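Local coordinates for HD domain protein (Enterococcus faecalis, PDB 4LRL) that probably hydrolyses deoxyribonucleoside triphosphates as an HD-domain triphosphohydrolase under allosteric control by bound nucleotides, at residues C[117-131]-C[186-200]. Residues are numbered along the deposited sequence; the frame is centred on the assembly and turned at random.
Sequences NGWNDDERLITLCAA and VITKQYPNPQVVQMI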
loop_
_atom_site.group_PDB
_atom_site.type_symbol
_atom_site.label_atom_id
_atom_site.label_comp_id
_atom_site.label_asym_id
_atom_site.label_seq_id
_atom_site.Cartn_x
_atom_site.Cartn_y
_atom_site.Cartn_z
ATOM N N ASN C 117 -30.464 1.561 24.644
ATOM C CA ASN C 117 -29.731 1.178 23.431
ATOM C C ASN C 117 -28.220 1.457 23.506
ATOM O O ASN C 117 -27.494 1.257 22.524
ATOM C CB ASN C 117 -30.340 1.866 22.195
ATOM C CG ASN C 117 -31.673 1.253 21.776
ATOM O OD1 ASN C 117 -31.714 0.273 21.033
ATOM N ND2 ASN C 117 -32.771 1.837 22.249
ATOM N N GLY C 118 -27.754 1.902 24.673
ATOM C CA GLY C 118 -26.387 2.392 24.832
ATOM C C GLY C 118 -25.391 1.405 25.405
ATOM O O GLY C 118 -25.758 0.306 25.827
ATOM N N TRP C 119 -24.124 1.816 25.421
ATOM C CA TRP C 119 -23.029 0.983 25.896
ATOM C C TRP C 119 -22.702 1.297 27.346
ATOM O O TRP C 119 -22.592 2.455 27.731
ATOM C CB TRP C 119 -21.793 1.182 25.015
ATOM C CG TRP C 119 -20.519 0.662 25.611
ATOM C CD1 TRP C 119 -19.560 1.391 26.244
ATOM C CD2 TRP C 119 -20.080 -0.698 25.651
ATOM N NE1 TRP C 119 -18.539 0.576 26.661
ATOM C CE2 TRP C 119 -18.833 -0.715 26.313
ATOM C CE3 TRP C 119 -20.614 -1.908 25.182
ATOM C CZ2 TRP C 119 -18.102 -1.896 26.516
ATOM C CZ3 TRP C 119 -19.891 -3.083 25.388
ATOM C CH2 TRP C 119 -18.648 -3.065 26.053
ATOM N N ASN C 120 -22.552 0.248 28.146
ATOM C CA ASN C 120 -22.222 0.387 29.555
ATOM C C ASN C 120 -20.754 0.053 29.805
ATOM O O ASN C 120 -20.375 -1.120 29.841
ATOM C CB ASN C 120 -23.138 -0.511 30.387
ATOM C CG ASN C 120 -22.759 -0.540 31.853
ATOM O OD1 ASN C 120 -21.894 0.214 32.308
ATOM N ND2 ASN C 120 -23.408 -1.421 32.604
ATOM N N ASP C 121 -19.935 1.086 30.002
ATOM C CA ASP C 121 -18.483 0.916 30.068
ATOM C C ASP C 121 -17.983 0.089 31.264
ATOM O O ASP C 121 -16.795 -0.252 31.330
ATOM C CB ASP C 121 -17.751 2.256 29.964
ATOM C CG ASP C 121 -16.349 2.108 29.383
ATOM O OD1 ASP C 121 -15.414 2.727 29.930
ATOM O OD2 ASP C 121 -16.171 1.372 28.382
ATOM N N ASP C 122 -18.884 -0.259 32.186
ATOM C CA ASP C 122 -18.568 -1.273 33.205
ATOM C C ASP C 122 -18.239 -2.630 32.565
ATOM O O ASP C 122 -17.536 -3.446 33.162
ATOM C CB ASP C 122 -19.704 -1.425 34.230
ATOM C CG ASP C 122 -19.727 -0.297 35.263
ATOM O OD1 ASP C 122 -20.787 -0.100 35.911
ATOM O OD2 ASP C 122 -18.690 0.393 35.431
ATOM N N GLU C 123 -18.733 -2.849 31.347
ATOM C CA GLU C 123 -18.490 -4.087 30.599
ATOM C C GLU C 123 -17.137 -4.130 29.893
ATOM O O GLU C 123 -16.758 -5.167 29.359
ATOM C CB GLU C 123 -19.600 -4.323 29.570
ATOM C CG GLU C 123 -21.021 -4.292 30.129
ATOM C CD GLU C 123 -21.476 -5.617 30.732
ATOM O OE1 GLU C 123 -22.682 -5.914 30.652
ATOM O OE2 GLU C 123 -20.637 -6.361 31.284
ATOM N N ARG C 124 -16.408 -3.017 29.883
ATOM C CA ARG C 124 -15.158 -2.940 29.126
ATOM C C ARG C 124 -14.151 -4.047 29.470
ATOM O O ARG C 124 -13.668 -4.764 28.575
ATOM C CB ARG C 124 -14.491 -1.561 29.255
ATOM C CG ARG C 124 -13.116 -1.508 28.571
ATOM C CD ARG C 124 -12.518 -0.123 28.497
ATOM N NE ARG C 124 -13.396 0.809 27.801
ATOM C CZ ARG C 124 -13.021 1.989 27.318
ATOM N NH1 ARG C 124 -13.912 2.760 26.718
ATOM N NH2 ARG C 124 -11.766 2.399 27.426
ATOM N N LEU C 125 -13.834 -4.179 30.757
ATOM C CA LEU C 125 -12.775 -5.094 31.189
ATOM C C LEU C 125 -13.055 -6.557 30.848
ATOM O O LEU C 125 -12.178 -7.244 30.337
ATOM C CB LEU C 125 -12.454 -4.924 32.675
ATOM C CG LEU C 125 -11.355 -5.840 33.231
ATOM C CD1 LEU C 125 -10.044 -5.770 32.408
ATOM C CD2 LEU C 125 -11.108 -5.530 34.701
ATOM N N ILE C 126 -14.271 -7.020 31.120
ATOM C CA ILE C 126 -14.679 -8.373 30.745
ATOM C C ILE C 126 -14.648 -8.593 29.225
ATOM O O ILE C 126 -14.325 -9.687 28.756
ATOM C CB ILE C 126 -16.081 -8.753 31.333
ATOM C CG1 ILE C 126 -16.397 -10.229 31.051
ATOM C CG2 ILE C 126 -17.179 -7.842 30.795
ATOM C CD1 ILE C 126 -17.762 -10.688 31.537
ATOM N N THR C 127 -14.980 -7.551 28.466
ATOM C CA THR C 127 -15.002 -7.643 27.017
ATOM C C THR C 127 -13.570 -7.741 26.466
ATOM O O THR C 127 -13.312 -8.506 25.527
ATOM C CB THR C 127 -15.771 -6.468 26.380
ATOM O OG1 THR C 127 -17.064 -6.340 26.993
ATOM C CG2 THR C 127 -15.967 -6.692 24.892
ATOM N N LEU C 128 -12.650 -6.980 27.064
ATOM C CA LEU C 128 -11.246 -7.011 26.662
ATOM C C LEU C 128 -10.622 -8.353 27.015
ATOM O O LEU C 128 -9.860 -8.923 26.230
ATOM C CB LEU C 128 -10.466 -5.859 27.305
ATOM C CG LEU C 128 -10.853 -4.453 26.856
ATOM C CD1 LEU C 128 -10.106 -3.369 27.635
ATOM C CD2 LEU C 128 -10.634 -4.312 25.362
ATOM N N CYS C 129 -10.969 -8.864 28.193
ATOM C CA CYS C 129 -10.480 -10.168 28.622
ATOM C C CYS C 129 -10.942 -11.269 27.669
ATOM O O CYS C 129 -10.122 -12.032 27.159
ATOM C CB CYS C 129 -10.896 -10.454 30.064
ATOM S SG CYS C 129 -9.989 -9.450 31.251
ATOM N N ALA C 130 -12.244 -11.326 27.405
ATOM C CA ALA C 130 -12.786 -12.293 26.439
ATOM C C ALA C 130 -12.165 -12.169 25.046
ATOM O O ALA C 130 -11.932 -13.181 24.389
ATOM C CB ALA C 130 -14.279 -12.205 26.360
ATOM N N ALA C 131 -11.884 -10.942 24.611
ATOM C CA ALA C 131 -11.239 -10.716 23.317
ATOM C C ALA C 131 -9.818 -11.285 23.278
ATOM O O ALA C 131 -9.429 -11.942 22.319
ATOM C CB ALA C 131 -11.216 -9.246 22.992
ATOM N N VAL C 186 -18.853 -15.307 28.048
ATOM C CA VAL C 186 -18.825 -14.443 26.868
ATOM C C VAL C 186 -18.451 -15.285 25.661
ATOM O O VAL C 186 -19.046 -15.156 24.594
ATOM C CB VAL C 186 -17.828 -13.252 27.003
ATOM C CG1 VAL C 186 -17.795 -12.428 25.714
ATOM C CG2 VAL C 186 -18.204 -12.362 28.160
ATOM N N ILE C 187 -17.462 -16.151 25.854
ATOM C CA ILE C 187 -16.960 -17.021 24.802
ATOM C C ILE C 187 -17.982 -18.095 24.427
ATOM O O ILE C 187 -18.144 -18.411 23.254
ATOM C CB ILE C 187 -15.576 -17.617 25.198
ATOM C CG1 ILE C 187 -14.505 -16.533 25.060
ATOM C CG2 ILE C 187 -15.202 -18.802 24.323
ATOM C CD1 ILE C 187 -13.457 -16.578 26.119
ATOM N N THR C 188 -18.687 -18.635 25.418
ATOM C CA THR C 188 -19.720 -19.626 25.154
ATOM C C THR C 188 -21.010 -18.945 24.701
ATOM O O THR C 188 -21.988 -19.615 24.356
ATOM C CB THR C 188 -20.009 -20.516 26.385
ATOM O OG1 THR C 188 -20.629 -19.735 27.412
ATOM C CG2 THR C 188 -18.730 -21.145 26.913
ATOM N N LYS C 189 -21.003 -17.610 24.726
ATOM C CA LYS C 189 -22.100 -16.779 24.208
ATOM C C LYS C 189 -23.334 -16.846 25.105
ATOM O O LYS C 189 -24.463 -16.629 24.654
ATOM C CB LYS C 189 -22.452 -17.155 22.758
ATOM C CG LYS C 189 -21.254 -17.188 21.800
ATOM C CD LYS C 189 -21.651 -17.694 20.415
ATOM C CE LYS C 189 -22.191 -16.551 19.549
ATOM N NZ LYS C 189 -23.151 -17.011 18.501
ATOM N N GLN C 190 -23.112 -17.135 26.381
ATOM C CA GLN C 190 -24.208 -17.249 27.328
ATOM C C GLN C 190 -24.357 -16.003 28.196
ATOM O O GLN C 190 -25.389 -15.802 28.836
ATOM C CB GLN C 190 -24.050 -18.514 28.177
ATOM C CG GLN C 190 -24.310 -19.801 27.389
ATOM C CD GLN C 190 -23.916 -21.059 28.150
ATOM O OE1 GLN C 190 -22.733 -21.309 28.388
ATOM N NE2 GLN C 190 -24.907 -21.862 28.524
ATOM N N TYR C 191 -23.328 -15.162 28.192
ATOM C CA TYR C 191 -23.342 -13.877 28.912
ATOM C C TYR C 191 -24.542 -12.999 28.505
ATOM O O TYR C 191 -24.850 -12.898 27.315
ATOM C CB TYR C 191 -22.014 -13.143 28.667
ATOM C CG TYR C 191 -21.767 -11.980 29.603
ATOM C CD1 TYR C 191 -21.506 -12.196 30.957
ATOM C CD2 TYR C 191 -21.783 -10.666 29.135
ATOM C CE1 TYR C 191 -21.273 -11.141 31.814
ATOM C CE2 TYR C 191 -21.546 -9.603 29.986
ATOM C CZ TYR C 191 -21.289 -9.847 31.322
ATOM O OH TYR C 191 -21.063 -8.803 32.178
ATOM N N PRO C 192 -25.214 -12.359 29.488
ATOM C CA PRO C 192 -26.502 -11.698 29.214
ATOM C C PRO C 192 -26.467 -10.429 28.347
ATOM O O PRO C 192 -27.508 -10.030 27.821
ATOM C CB PRO C 192 -27.038 -11.363 30.620
ATOM C CG PRO C 192 -26.170 -12.118 31.577
ATOM C CD PRO C 192 -24.848 -12.238 30.908
ATOM N N ASN C 193 -25.307 -9.801 28.202
ATOM C CA ASN C 193 -25.192 -8.574 27.422
ATOM C C ASN C 193 -24.824 -8.852 25.956
ATOM O O ASN C 193 -23.662 -9.167 25.648
ATOM C CB ASN C 193 -24.174 -7.633 28.082
ATOM C CG ASN C 193 -24.269 -6.201 27.578
ATOM O OD1 ASN C 193 -24.780 -5.935 26.486
ATOM N ND2 ASN C 193 -23.754 -5.267 28.372
ATOM N N PRO C 194 -25.806 -8.715 25.042
ATOM C CA PRO C 194 -25.588 -9.035 23.619
ATOM C C PRO C 194 -24.523 -8.158 22.948
ATOM O O PRO C 194 -23.878 -8.588 21.983
ATOM C CB PRO C 194 -26.959 -8.796 22.987
ATOM C CG PRO C 194 -27.676 -7.869 23.949
ATOM C CD PRO C 194 -27.167 -8.205 25.302
ATOM N N GLN C 195 -24.339 -6.938 23.450
ATOM C CA GLN C 195 -23.287 -6.059 22.938
ATOM C C GLN C 195 -21.895 -6.645 23.195
ATOM O O GLN C 195 -21.025 -6.597 22.327
ATOM C CB GLN C 195 -23.391 -4.669 23.557
ATOM C CG GLN C 195 -24.748 -4.025 23.429
ATOM C CD GLN C 195 -24.854 -2.761 24.253
ATOM O OE1 GLN C 195 -23.877 -2.329 24.877
ATOM N NE2 GLN C 195 -26.043 -2.153 24.260
ATOM N N VAL C 196 -21.700 -7.190 24.392
ATOM C CA VAL C 196 -20.441 -7.814 24.783
ATOM C C VAL C 196 -20.175 -9.085 23.954
ATOM O O VAL C 196 -19.076 -9.266 23.403
ATOM C CB VAL C 196 -20.432 -8.139 26.309
ATOM C CG1 VAL C 196 -19.199 -8.945 26.690
ATOM C CG2 VAL C 196 -20.544 -6.857 27.145
ATOM N N VAL C 197 -21.186 -9.946 23.853
ATOM C CA VAL C 197 -21.078 -11.202 23.110
ATOM C C VAL C 197 -20.826 -10.970 21.626
ATOM O O VAL C 197 -19.918 -11.587 21.043
ATOM C CB VAL C 197 -22.352 -12.086 23.288
ATOM C CG1 VAL C 197 -22.308 -13.294 22.356
ATOM C CG2 VAL C 197 -22.499 -12.538 24.733
ATOM N N GLN C 198 -21.620 -10.080 21.019
ATOM C CA GLN C 198 -21.532 -9.827 19.571
ATOM C C GLN C 198 -20.233 -9.151 19.127
ATOM O O GLN C 198 -19.841 -9.273 17.970
ATOM C CB GLN C 198 -22.751 -9.050 19.054
ATOM C CG GLN C 198 -24.004 -9.907 18.866
ATOM C CD GLN C 198 -25.212 -9.113 18.378
ATOM O OE1 GLN C 198 -25.093 -8.176 17.568
ATOM N NE2 GLN C 198 -26.377 -9.484 18.864
ATOM N N MET C 199 -19.562 -8.460 20.047
ATOM C CA MET C 199 -18.307 -7.784 19.722
ATOM C C MET C 199 -17.219 -8.812 19.447
ATOM O O MET C 199 -16.293 -8.586 18.659
ATOM C CB MET C 199 -17.876 -6.841 20.851
ATOM C CG MET C 199 -16.962 -5.697 20.370
ATOM S SD MET C 199 -16.496 -4.496 21.627
ATOM C CE MET C 199 -18.098 -3.873 22.176
ATOM N N ILE C 200 -17.371 -9.961 20.089
ATOM C CA ILE C 200 -16.371 -11.008 20.054
ATOM C C ILE C 200 -16.782 -12.133 19.114
ATOM O O ILE C 200 -15.935 -12.752 18.462
ATOM C CB ILE C 200 -16.088 -11.493 21.478
ATOM C CG1 ILE C 200 -15.322 -10.379 22.208
ATOM C CG2 ILE C 200 -15.296 -12.816 21.474
ATOM C CD1 ILE C 200 -15.551 -10.330 23.686
HETATM O O HOH W 1 -23.472 -2.472 27.458
#
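Glu123 joins Tyr191 and Asn193 near the starts of helices 124-131 and 194-200 of the HD domain, which run nearly parallel. The axes of these two helix segments come within 9.9 Å, at 24° to each other. Each carboxylate oxygen of Glu123 has its own partner. OE2 accepts from Tyr191 OH at 2.6 Å through its syn lone pair, and it lies at the edge of the tyrosine ring. OE1 takes a nearly straight bond from Asn193 ND2, also 2.6 Å, from above the carboxylate plane. The Glu123 chain is bent at chi2 (-84°), which turns the carboxylate towards both donors while CB rests on Val196 CG2. Asn193 is also the N-cap of helix 194-200: its OD1 accepts from Gln195 N.

Ile126 CD1 sits over one face of the Tyr191 ring in a CH-pi contact, 3.9 Å from the centroid. Ile126 CD1 also packs on Val186 CG2. Farther along, Ala130 CB rests against Val186 CG1 and Ile200 CD1, which also touch each other. Thr127 turns CG2 towards Met199 and Ile200, and its OG1 bonds back to Glu123 O. The Ile200 side chain comes within about 4 Å of that of His134, with Asp207 a little farther off. Both bind the nickel ion, about 8 Å from the Ile200 side chain.

Gln195 closes the contact beside Trp119. It runs straight out past CG (chi2 171°), which carries its amide to the Gly118 backbone. NE2 donates to Gly118 O, 2.9 Å away and well below NE2's height over that carbonyl plane, and to Tyr238 O outside the two segments. Gln195 OE1 meets the Trp119 ring at its edge. A water donates to Gln195 OE1 at 2.6 Å and accepts from Asn120 N and Asn193 ND2.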